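Local atomic coordinates of endoglucanase E (Clostridium thermocellum, PDB entry 2WAO), a protein that probably combines endo-1,4-beta-glucanase activity with a family 2 carbohydrate esterase domain that removes acetyl groups from plant polysaccharides and also binds cellulose chains. Residues 214-220 with 254-259; 273-277 with 292-296; 10-14 with 114-120. All blocks are in the same frame, centred on the assembly; numbering follows the deposited sequence. Where two conformers were deposited one is given.

Contact 1: residues 214-220 with 254-259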
loop_
_atom_site.group_PDB
_atom_site.type_symbol
_atom_site.label_atom_id
_atom_site.label_comp_id
_atom_site.label_asym_id
_atom_site.label_seq_id
_atom_site.Cartn_x
_atom_site.Cartn_y
_atom_site.Cartn_z
ATOM N N PRO A 214 13.183 -2.237 -5.075
ATOM C CA PRO A 214 12.835 -3.264 -4.064
ATOM C C PRO A 214 13.448 -4.620 -4.504
ATOM O O PRO A 214 13.652 -4.841 -5.735
ATOM C CB PRO A 214 11.296 -3.294 -4.156
ATOM C CG PRO A 214 11.030 -3.018 -5.593
ATOM C CD PRO A 214 12.046 -1.962 -5.982
ATOM N N GLN A 215 13.711 -5.506 -3.531
ATOM C CA GLN A 215 14.118 -6.861 -3.821
ATOM C C GLN A 215 12.872 -7.713 -4.058
ATOM O O GLN A 215 12.982 -8.814 -4.581
ATOM C CB GLN A 215 14.959 -7.458 -2.674
ATOM C CG GLN A 215 16.232 -6.654 -2.356
ATOM C CD GLN A 215 16.044 -5.578 -1.310
ATOM O OE1 GLN A 215 14.993 -5.435 -0.741
ATOM N NE2 GLN A 215 17.089 -4.810 -1.060
ATOM N N VAL A 216 11.688 -7.210 -3.629
ATOM C CA VAL A 216 10.457 -8.000 -3.729
ATOM C C VAL A 216 9.370 -7.086 -4.278
ATOM O O VAL A 216 9.233 -5.959 -3.810
ATOM C CB VAL A 216 9.960 -8.468 -2.333
ATOM C CG1 VAL A 216 8.647 -9.264 -2.462
ATOM C CG2 VAL A 216 10.990 -9.380 -1.691
ATOM N N VAL A 217 8.578 -7.609 -5.217
ATOM C CA VAL A 217 7.375 -6.926 -5.683
ATOM C C VAL A 217 6.231 -7.936 -5.471
ATOM O O VAL A 217 6.367 -9.088 -5.820
ATOM C CB VAL A 217 7.497 -6.501 -7.177
ATOM C CG1 VAL A 217 6.182 -5.824 -7.707
ATOM C CG2 VAL A 217 8.688 -5.550 -7.353
ATOM N N VAL A 218 5.106 -7.471 -4.939
ATOM C CA VAL A 218 3.908 -8.269 -4.724
ATOM C C VAL A 218 2.791 -7.638 -5.555
ATOM O O VAL A 218 2.491 -6.439 -5.413
ATOM C CB VAL A 218 3.541 -8.310 -3.198
ATOM C CG1 VAL A 218 2.251 -9.117 -2.952
ATOM C CG2 VAL A 218 4.697 -8.923 -2.365
ATOM N N ILE A 219 2.147 -8.462 -6.373
ATOM C CA ILE A 219 1.079 -7.957 -7.225
ATOM C C ILE A 219 -0.202 -8.632 -6.761
ATOM O O ILE A 219 -0.262 -9.850 -6.684
ATOM C CB ILE A 219 1.378 -8.268 -8.719
ATOM C CG1 ILE A 219 2.735 -7.663 -9.157
ATOM C CG2 ILE A 219 0.210 -7.739 -9.597
ATOM C CD1 ILE A 219 3.209 -8.069 -10.592
ATOM N N ASN A 220 -1.236 -7.858 -6.482
ATOM C CA ASN A 220 -2.530 -8.475 -6.145
ATOM C C ASN A 220 -3.592 -7.771 -6.937
ATOM O O ASN A 220 -4.101 -6.759 -6.518
ATOM C CB ASN A 220 -2.830 -8.476 -4.623
ATOM C CG ASN A 220 -4.078 -9.323 -4.283
ATOM O OD1 ASN A 220 -5.009 -9.457 -5.114
ATOM N ND2 ASN A 220 -4.104 -9.908 -3.072
ATOM N N ALA A 254 14.486 -8.146 -8.969
ATOM C CA ALA A 254 13.416 -8.350 -7.995
ATOM C C ALA A 254 12.772 -9.720 -8.098
ATOM O O ALA A 254 12.637 -10.272 -9.211
ATOM C CB ALA A 254 12.337 -7.271 -8.145
ATOM N N HIS A 255 12.360 -10.252 -6.942
ATOM C CA HIS A 255 11.503 -11.449 -6.855
ATOM C C HIS A 255 10.055 -10.973 -6.952
ATOM O O HIS A 255 9.632 -10.112 -6.151
ATOM C CB HIS A 255 11.720 -12.152 -5.527
ATOM C CG HIS A 255 13.112 -12.695 -5.346
ATOM N ND1 HIS A 255 13.399 -14.031 -5.511
ATOM C CD2 HIS A 255 14.285 -12.089 -5.039
ATOM C CE1 HIS A 255 14.689 -14.235 -5.292
ATOM N NE2 HIS A 255 15.255 -13.070 -5.003
ATOM N N ILE A 256 9.294 -11.521 -7.907
ATOM C CA ILE A 256 7.921 -10.992 -8.159
ATOM C C ILE A 256 6.889 -12.040 -7.702
ATOM O O ILE A 256 6.906 -13.191 -8.196
ATOM C CB ILE A 256 7.694 -10.628 -9.659
ATOM C CG1 ILE A 256 8.726 -9.556 -10.100
ATOM C CG2 ILE A 256 6.211 -10.139 -9.918
ATOM C CD1 ILE A 256 8.710 -9.266 -11.643
ATOM N N PHE A 257 5.993 -11.643 -6.796
ATOM C CA PHE A 257 4.954 -12.565 -6.245
ATOM C C PHE A 257 3.604 -12.163 -6.785
ATOM O O PHE A 257 3.152 -11.028 -6.535
ATOM C CB PHE A 257 4.982 -12.506 -4.705
ATOM C CG PHE A 257 6.208 -13.118 -4.130
ATOM C CD1 PHE A 257 6.198 -14.465 -3.714
ATOM C CD2 PHE A 257 7.378 -12.356 -3.974
ATOM C CE1 PHE A 257 7.345 -15.046 -3.175
ATOM C CE2 PHE A 257 8.529 -12.939 -3.447
ATOM C CZ PHE A 257 8.519 -14.266 -3.046
ATOM N N CYS A 258 3.003 -13.054 -7.573
ATOM C CA CYS A 258 1.685 -12.810 -8.216
ATOM C C CYS A 258 0.576 -13.485 -7.408
ATOM O O CYS A 258 0.605 -14.722 -7.213
ATOM C CB CYS A 258 1.696 -13.371 -9.641
ATOM S SG CYS A 258 2.928 -12.570 -10.667
ATOM N N CYS A 259 -0.380 -12.709 -6.908
ATOM C CA CYS A 259 -1.253 -13.228 -5.820
ATOM C C CYS A 259 -2.711 -13.190 -6.209
ATOM O O CYS A 259 -3.146 -12.246 -6.864
ATOM C CB CYS A 259 -1.087 -12.403 -4.529
ATOM S SG CYS A 259 0.593 -12.270 -3.923
#

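Contact 2: residues 273-277 with 292-296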
loop_
_atom_site.group_PDB
_atom_site.type_symbol
_atom_site.label_atom_id
_atom_site.label_comp_id
_atom_site.label_asym_id
_atom_site.label_seq_id
_atom_site.Cartn_x
_atom_site.Cartn_y
_atom_site.Cartn_z
ATOM N N ARG A 273 -7.594 -17.663 -10.948
ATOM C CA ARG A 273 -6.540 -18.589 -10.590
ATOM C C ARG A 273 -5.932 -19.241 -11.833
ATOM O O ARG A 273 -4.719 -19.295 -11.959
ATOM C CB ARG A 273 -7.053 -19.644 -9.611
ATOM C CG ARG A 273 -5.954 -20.575 -9.039
ATOM C CD ARG A 273 -6.535 -21.435 -7.882
ATOM N NE ARG A 273 -7.844 -21.965 -8.202
ATOM C CZ ARG A 273 -8.937 -21.902 -7.445
ATOM N NH1 ARG A 273 -8.940 -21.365 -6.228
ATOM N NH2 ARG A 273 -10.041 -22.425 -7.926
ATOM N N SER A 274 -6.779 -19.746 -12.730
ATOM C CA SER A 274 -6.276 -20.371 -13.950
ATOM C C SER A 274 -5.387 -19.377 -14.744
ATOM O O SER A 274 -4.302 -19.732 -15.181
ATOM C CB SER A 274 -7.468 -20.832 -14.821
ATOM O OG SER A 274 -6.991 -21.472 -15.992
ATOM N N TYR A 275 -5.869 -18.154 -14.924
ATOM C CA TYR A 275 -5.157 -17.174 -15.780
ATOM C C TYR A 275 -3.823 -16.705 -15.169
ATOM O O TYR A 275 -2.791 -16.715 -15.867
ATOM C CB TYR A 275 -6.034 -15.962 -16.118
ATOM C CG TYR A 275 -7.301 -16.253 -16.880
ATOM C CD1 TYR A 275 -7.593 -17.533 -17.385
ATOM C CD2 TYR A 275 -8.235 -15.236 -17.068
ATOM C CE1 TYR A 275 -8.807 -17.770 -18.060
ATOM C CE2 TYR A 275 -9.440 -15.473 -17.722
ATOM C CZ TYR A 275 -9.688 -16.735 -18.242
ATOM O OH TYR A 275 -10.906 -16.929 -18.888
ATOM N N VAL A 276 -3.833 -16.342 -13.874
ATOM C CA VAL A 276 -2.615 -15.877 -13.172
ATOM C C VAL A 276 -1.596 -17.030 -13.069
ATOM O O VAL A 276 -0.392 -16.800 -13.229
ATOM C CB VAL A 276 -2.946 -15.231 -11.813
ATOM C CG1 VAL A 276 -1.659 -14.802 -11.012
ATOM C CG2 VAL A 276 -3.917 -13.988 -12.030
ATOM N N THR A 277 -2.039 -18.276 -12.811
ATOM C CA THR A 277 -1.022 -19.325 -12.714
ATOM C C THR A 277 -0.457 -19.583 -14.115
ATOM O O THR A 277 0.711 -19.954 -14.240
ATOM C CB THR A 277 -1.557 -20.656 -12.092
ATOM O OG1 THR A 277 -2.677 -21.092 -12.867
ATOM C CG2 THR A 277 -1.967 -20.478 -10.610
ATOM N N TYR A 292 6.656 -15.855 -9.021
ATOM C CA TYR A 292 5.994 -16.864 -8.163
ATOM C C TYR A 292 4.518 -16.613 -8.053
ATOM O O TYR A 292 4.038 -15.477 -8.240
ATOM C CB TYR A 292 6.557 -16.829 -6.755
ATOM C CG TYR A 292 8.076 -16.725 -6.717
ATOM C CD1 TYR A 292 8.888 -17.803 -7.114
ATOM C CD2 TYR A 292 8.677 -15.562 -6.279
ATOM C CE1 TYR A 292 10.322 -17.701 -7.048
ATOM C CE2 TYR A 292 10.106 -15.424 -6.223
ATOM C CZ TYR A 292 10.893 -16.507 -6.637
ATOM O OH TYR A 292 12.260 -16.358 -6.566
ATOM N N PHE A 293 3.811 -17.676 -7.693
ATOM C CA PHE A 293 2.383 -17.600 -7.428
ATOM C C PHE A 293 2.014 -17.763 -5.935
ATOM O O PHE A 293 2.580 -18.625 -5.224
ATOM C CB PHE A 293 1.636 -18.661 -8.248
ATOM C CG PHE A 293 0.155 -18.635 -8.029
ATOM C CD1 PHE A 293 -0.615 -17.573 -8.526
ATOM C CD2 PHE A 293 -0.481 -19.667 -7.307
ATOM C CE1 PHE A 293 -1.984 -17.511 -8.338
ATOM C CE2 PHE A 293 -1.868 -19.619 -7.102
ATOM C CZ PHE A 293 -2.627 -18.526 -7.613
ATOM N N VAL A 294 1.060 -16.955 -5.478
ATOM C CA VAL A 294 0.527 -17.117 -4.089
ATOM C C VAL A 294 -0.978 -16.998 -4.115
ATOM O O VAL A 294 -1.527 -16.077 -4.721
ATOM C CB VAL A 294 1.096 -16.064 -3.080
ATOM C CG1 VAL A 294 0.593 -16.316 -1.634
ATOM C CG2 VAL A 294 2.631 -15.942 -3.176
ATOM N N GLU A 295 -1.658 -17.964 -3.504
ATOM C CA GLU A 295 -3.118 -17.845 -3.338
ATOM C C GLU A 295 -3.506 -17.662 -1.870
ATOM O O GLU A 295 -3.121 -18.484 -0.999
ATOM C CB GLU A 295 -3.863 -19.036 -3.935
ATOM C CG GLU A 295 -5.391 -18.822 -3.775
ATOM C CD GLU A 295 -6.260 -19.876 -4.496
ATOM O OE1 GLU A 295 -5.674 -20.749 -5.211
ATOM O OE2 GLU A 295 -7.519 -19.773 -4.349
ATOM N N PHE A 296 -4.234 -16.573 -1.591
ATOM C CA PHE A 296 -4.858 -16.377 -0.279
ATOM C C PHE A 296 -6.212 -17.047 -0.331
ATOM O O PHE A 296 -7.054 -16.696 -1.173
ATOM C CB PHE A 296 -4.993 -14.895 0.040
ATOM C CG PHE A 296 -3.695 -14.123 -0.077
ATOM C CD1 PHE A 296 -2.690 -14.280 0.883
ATOM C CD2 PHE A 296 -3.517 -13.187 -1.106
ATOM C CE1 PHE A 296 -1.515 -13.532 0.819
ATOM C CE2 PHE A 296 -2.350 -12.442 -1.188
ATOM C CZ PHE A 296 -1.344 -12.607 -0.232
#

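Contact 3: residues 10-14 with 114-120. With FMT (formic acid), chain F.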
loop_
_atom_site.group_PDB
_atom_site.type_symbol
_atom_site.label_atom_id
_atom_site.label_comp_id
_atom_site.label_asym_id
_atom_site.label_seq_id
_atom_site.Cartn_x
_atom_site.Cartn_y
_atom_site.Cartn_z
ATOM N N GLY A 10 17.755 14.227 8.104
ATOM C CA GLY A 10 17.024 14.528 9.366
ATOM C C GLY A 10 15.664 13.841 9.393
ATOM O O GLY A 10 15.195 13.488 10.448
ATOM N N ILE A 11 15.052 13.638 8.226
ATOM C CA ILE A 11 13.672 13.060 8.172
ATOM C C ILE A 11 13.637 12.005 7.061
ATOM O O ILE A 11 14.127 12.255 5.943
ATOM C CB ILE A 11 12.602 14.165 7.908
ATOM C CG1 ILE A 11 12.571 15.172 9.087
ATOM C CG2 ILE A 11 11.197 13.524 7.666
ATOM C CD1 ILE A 11 11.488 16.197 8.994
ATOM N N LEU A 12 13.058 10.842 7.349
ATOM C CA LEU A 12 12.889 9.831 6.310
ATOM C C LEU A 12 11.520 9.916 5.678
ATOM O O LEU A 12 10.497 9.898 6.379
ATOM C CB LEU A 12 13.066 8.433 6.881
ATOM C CG LEU A 12 14.416 8.088 7.474
ATOM C CD1 LEU A 12 14.385 6.609 7.825
ATOM C CD2 LEU A 12 15.576 8.436 6.483
ATOM N N TYR A 13 11.501 9.996 4.359
ATOM C CA TYR A 13 10.235 10.121 3.642
ATOM C C TYR A 13 10.043 8.744 2.960
ATOM O O TYR A 13 10.636 8.474 1.917
ATOM C CB TYR A 13 10.292 11.300 2.664
ATOM C CG TYR A 13 10.249 12.648 3.370
ATOM C CD1 TYR A 13 9.037 13.204 3.780
ATOM C CD2 TYR A 13 11.428 13.361 3.646
ATOM C CE1 TYR A 13 8.986 14.434 4.465
ATOM C CE2 TYR A 13 11.378 14.609 4.316
ATOM C CZ TYR A 13 10.161 15.128 4.719
ATOM O OH TYR A 13 10.098 16.362 5.384
ATOM N N ASN A 14 9.254 7.864 3.585
ATOM C CA ASN A 14 9.079 6.483 3.147
ATOM C C ASN A 14 7.896 6.332 2.192
ATOM O O ASN A 14 6.773 6.257 2.631
ATOM C CB ASN A 14 8.811 5.587 4.355
ATOM C CG ASN A 14 9.999 5.500 5.281
ATOM O OD1 ASN A 14 11.146 5.495 4.812
ATOM N ND2 ASN A 14 9.745 5.450 6.597
ATOM N N LEU A 114 14.622 18.284 16.496
ATOM C CA LEU A 114 14.876 17.119 15.619
ATOM C C LEU A 114 16.243 16.468 15.906
ATOM O O LEU A 114 17.242 17.166 16.097
ATOM C CB LEU A 114 14.820 17.573 14.178
ATOM C CG LEU A 114 14.765 16.493 13.094
ATOM C CD1 LEU A 114 13.420 15.757 13.197
ATOM C CD2 LEU A 114 14.965 17.118 11.711
ATOM N N LEU A 115 16.272 15.137 15.941
ATOM C CA LEU A 115 17.498 14.359 16.136
ATOM C C LEU A 115 17.844 13.611 14.836
ATOM O O LEU A 115 17.067 13.642 13.911
ATOM C CB LEU A 115 17.284 13.343 17.257
ATOM C CG LEU A 115 17.069 13.815 18.683
ATOM C CD1 LEU A 115 16.799 12.599 19.626
ATOM C CD2 LEU A 115 18.276 14.632 19.164
ATOM N N ALA A 116 19.042 13.018 14.746
ATOM C CA ALA A 116 19.397 12.151 13.599
ATOM C C ALA A 116 18.284 11.143 13.248
ATOM O O ALA A 116 17.763 10.461 14.141
ATOM C CB ALA A 116 20.710 11.395 13.897
ATOM N N ALA A 117 17.964 11.006 11.955
ATOM C CA ALA A 117 16.918 10.046 11.517
ATOM C C ALA A 117 17.391 8.577 11.664
ATOM O O ALA A 117 18.602 8.338 11.726
ATOM C CB ALA A 117 16.481 10.345 10.085
ATOM N N PRO A 118 16.446 7.598 11.701
ATOM C CA PRO A 118 16.834 6.184 11.691
ATOM C C PRO A 118 17.519 5.863 10.373
ATOM O O PRO A 118 17.331 6.587 9.394
ATOM C CB PRO A 118 15.498 5.432 11.776
ATOM C CG PRO A 118 14.467 6.468 12.241
ATOM C CD PRO A 118 14.973 7.766 11.702
ATOM N N LYS A 119 18.343 4.816 10.377
ATOM C CA LYS A 119 18.925 4.270 9.152
ATOM C C LYS A 119 17.771 3.713 8.302
ATOM O O LYS A 119 16.932 3.009 8.826
ATOM C CB LYS A 119 19.925 3.164 9.541
ATOM C CG LYS A 119 20.572 2.369 8.387
ATOM C CD LYS A 119 21.399 1.125 8.917
ATOM C CE LYS A 119 21.101 -0.178 8.125
ATOM N NZ LYS A 119 19.621 -0.555 8.156
ATOM N N PRO A 120 17.726 4.034 6.994
ATOM C CA PRO A 120 16.716 3.474 6.086
ATOM C C PRO A 120 16.864 1.948 6.031
ATOM O O PRO A 120 17.978 1.427 6.173
ATOM C CB PRO A 120 17.062 4.077 4.729
ATOM C CG PRO A 120 18.035 5.159 5.002
ATOM C CD PRO A 120 18.693 4.897 6.297
HETATM C C FMT F . 19.784 11.835 6.851
HETATM O O1 FMT F . 18.936 11.931 5.968
HETATM O O2 FMT F . 20.475 12.776 7.247
HETATM O O HOH W 1 15.049 12.185 12.819
#

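Contact 1: residues 214-220 with 254-259
V217 is held by strand 255-259 through both its backbone N and its O. V217 N reaches H255 O at 2.9 Å. V217 O accepts F257 N at 2.8 Å. This parallel ladder lies within the central sheet of the SGNH (GDSL) hydrolase domain, and the strands run 16° from exactly parallel.

The tight part is its two packed faces. On one, V216 CG1 lies 3.7 Å from F257 CD2, and V218 CG1 comes equally near C259 SG; with chi1 of V216 at 178°, CG1 swings beside its own carbonyl carbon, toward the phenyl group. On the other, I219 CD1 meets the CG2 branch of I256 at 3.7 Å, and helix 233-250 covers both residues through Y240 and V247.

The side nearer solvent is the start of the strands, where Q215 and H255 are partly exposed. The backbone stays firm there, Q215 O taking H255 N at 2.8 Å, while the side-chain carboxamide of Q215 turns off to K124 N and E122 O, and H255 ND1 bonds to Y292 OH.

V216, V218 and N220 bond to strand 123-129 and I256 to K290, so alternating peptide bonds tie these strands into the sheet, with mostly apolar side chains buried on its faces.

Contact 2: residues 273-277 with 292-296
R273 and E295 form a salt bridge between helix 266-285 and strand 291-295, the last two elements of a beta-alpha-beta unit that starts with strand 255-260. The helix segment runs nearly antiparallel to the strand, 158° between their directions, as expected when the chain returns to add the next parallel strand.

R273 comes first. It was modelled in two conformers, and the bridge described here belongs to one of them. In it the chain is bent at chi3 (43°), which carries NH1 over to E295 OE2 at 2.8 Å. OE2 accepts with its syn lone pair and lies close to the guanidinium plane, although the N-H points only moderately well at it; a second link from NH1 to OE1 is weak. D270 holds NH2 of the same arginine, so in this conformer one cation is shared by two acids, which might favour their charged forms. Further back along the side chain, R273 CG approaches F293 CZ at 4.2 Å.

V276 turns inward toward the sheet. Its CG1 meets the edge of the F293 ring, 3.8 Å from CE1, while the same side chain also rests on C258 and V260 of the neighbouring strand.

T277 follows, one turn after R273. With chi1 at 56°, OG1 faces back to the helix carbonyls and the methyl is left for the ring: CG2 stands 3.5 Å from the F293 ring centroid, a CH-pi contact almost directly over the centre.

Contact 3: residues 10-14 with 114-120
The nearest pair of CA atoms is that of G10 and A117, 5.0 Å apart, where the start of the model passes the irregular chain leading from strand 113-114 toward strand 123-129. The two backbones do not pair as strands; a water lies between them, within hydrogen-bonding distance of G10 O and L115 O (2.7 Å each), though it has more acceptors in reach than protons to give. G10 N makes a weak bond to a formic acid molecule, probably from the crystallisation liquor.

A117 CB presses against G10 O at 3.4 Å and lies 4.0 Å from L12 CG. L12 does most of the touching: chi1 of -62° sets CG beside its own backbone N, and from there CD1 reaches P118 O at 3.3 Å and the proline CD at 4.1 Å, L12 and P118 lying alongside each other and running opposite ways. The I11 and L114 side chains cross at about a right angle, CG1 to CD2 4.1 Å.

The N-terminal end is thus tucked against the chain leaving the beta-rich N-terminal part for the parallel sheet. Both segments rest on strand 33-40, L12 pairing with E35 and L115 with N37, and P118 touches H88 of strand 85-93.

In the fold
Contact 1 is the buried one, in the middle of the five-stranded parallel sheet, whereas contacts 2 and 3 lie at the surface. Contacts 1 and 2 share a framework: strand 255-260 belongs to the first and is neighbour to strand 291-295 of the second, and they join directly through C258 N to Y292 O, a probable hydrogen bond. Contact 3 belongs to the antiparallel, N-terminal part of the chain, its centre about 38 Å from that of contact 2 and on the opposite side of the chain's centre. The chemistry follows the place: peptide ladder and apolar layers in the core, salt bridge and aromatic packing at the sheet's edge, water and aliphatic contacts in contact 3.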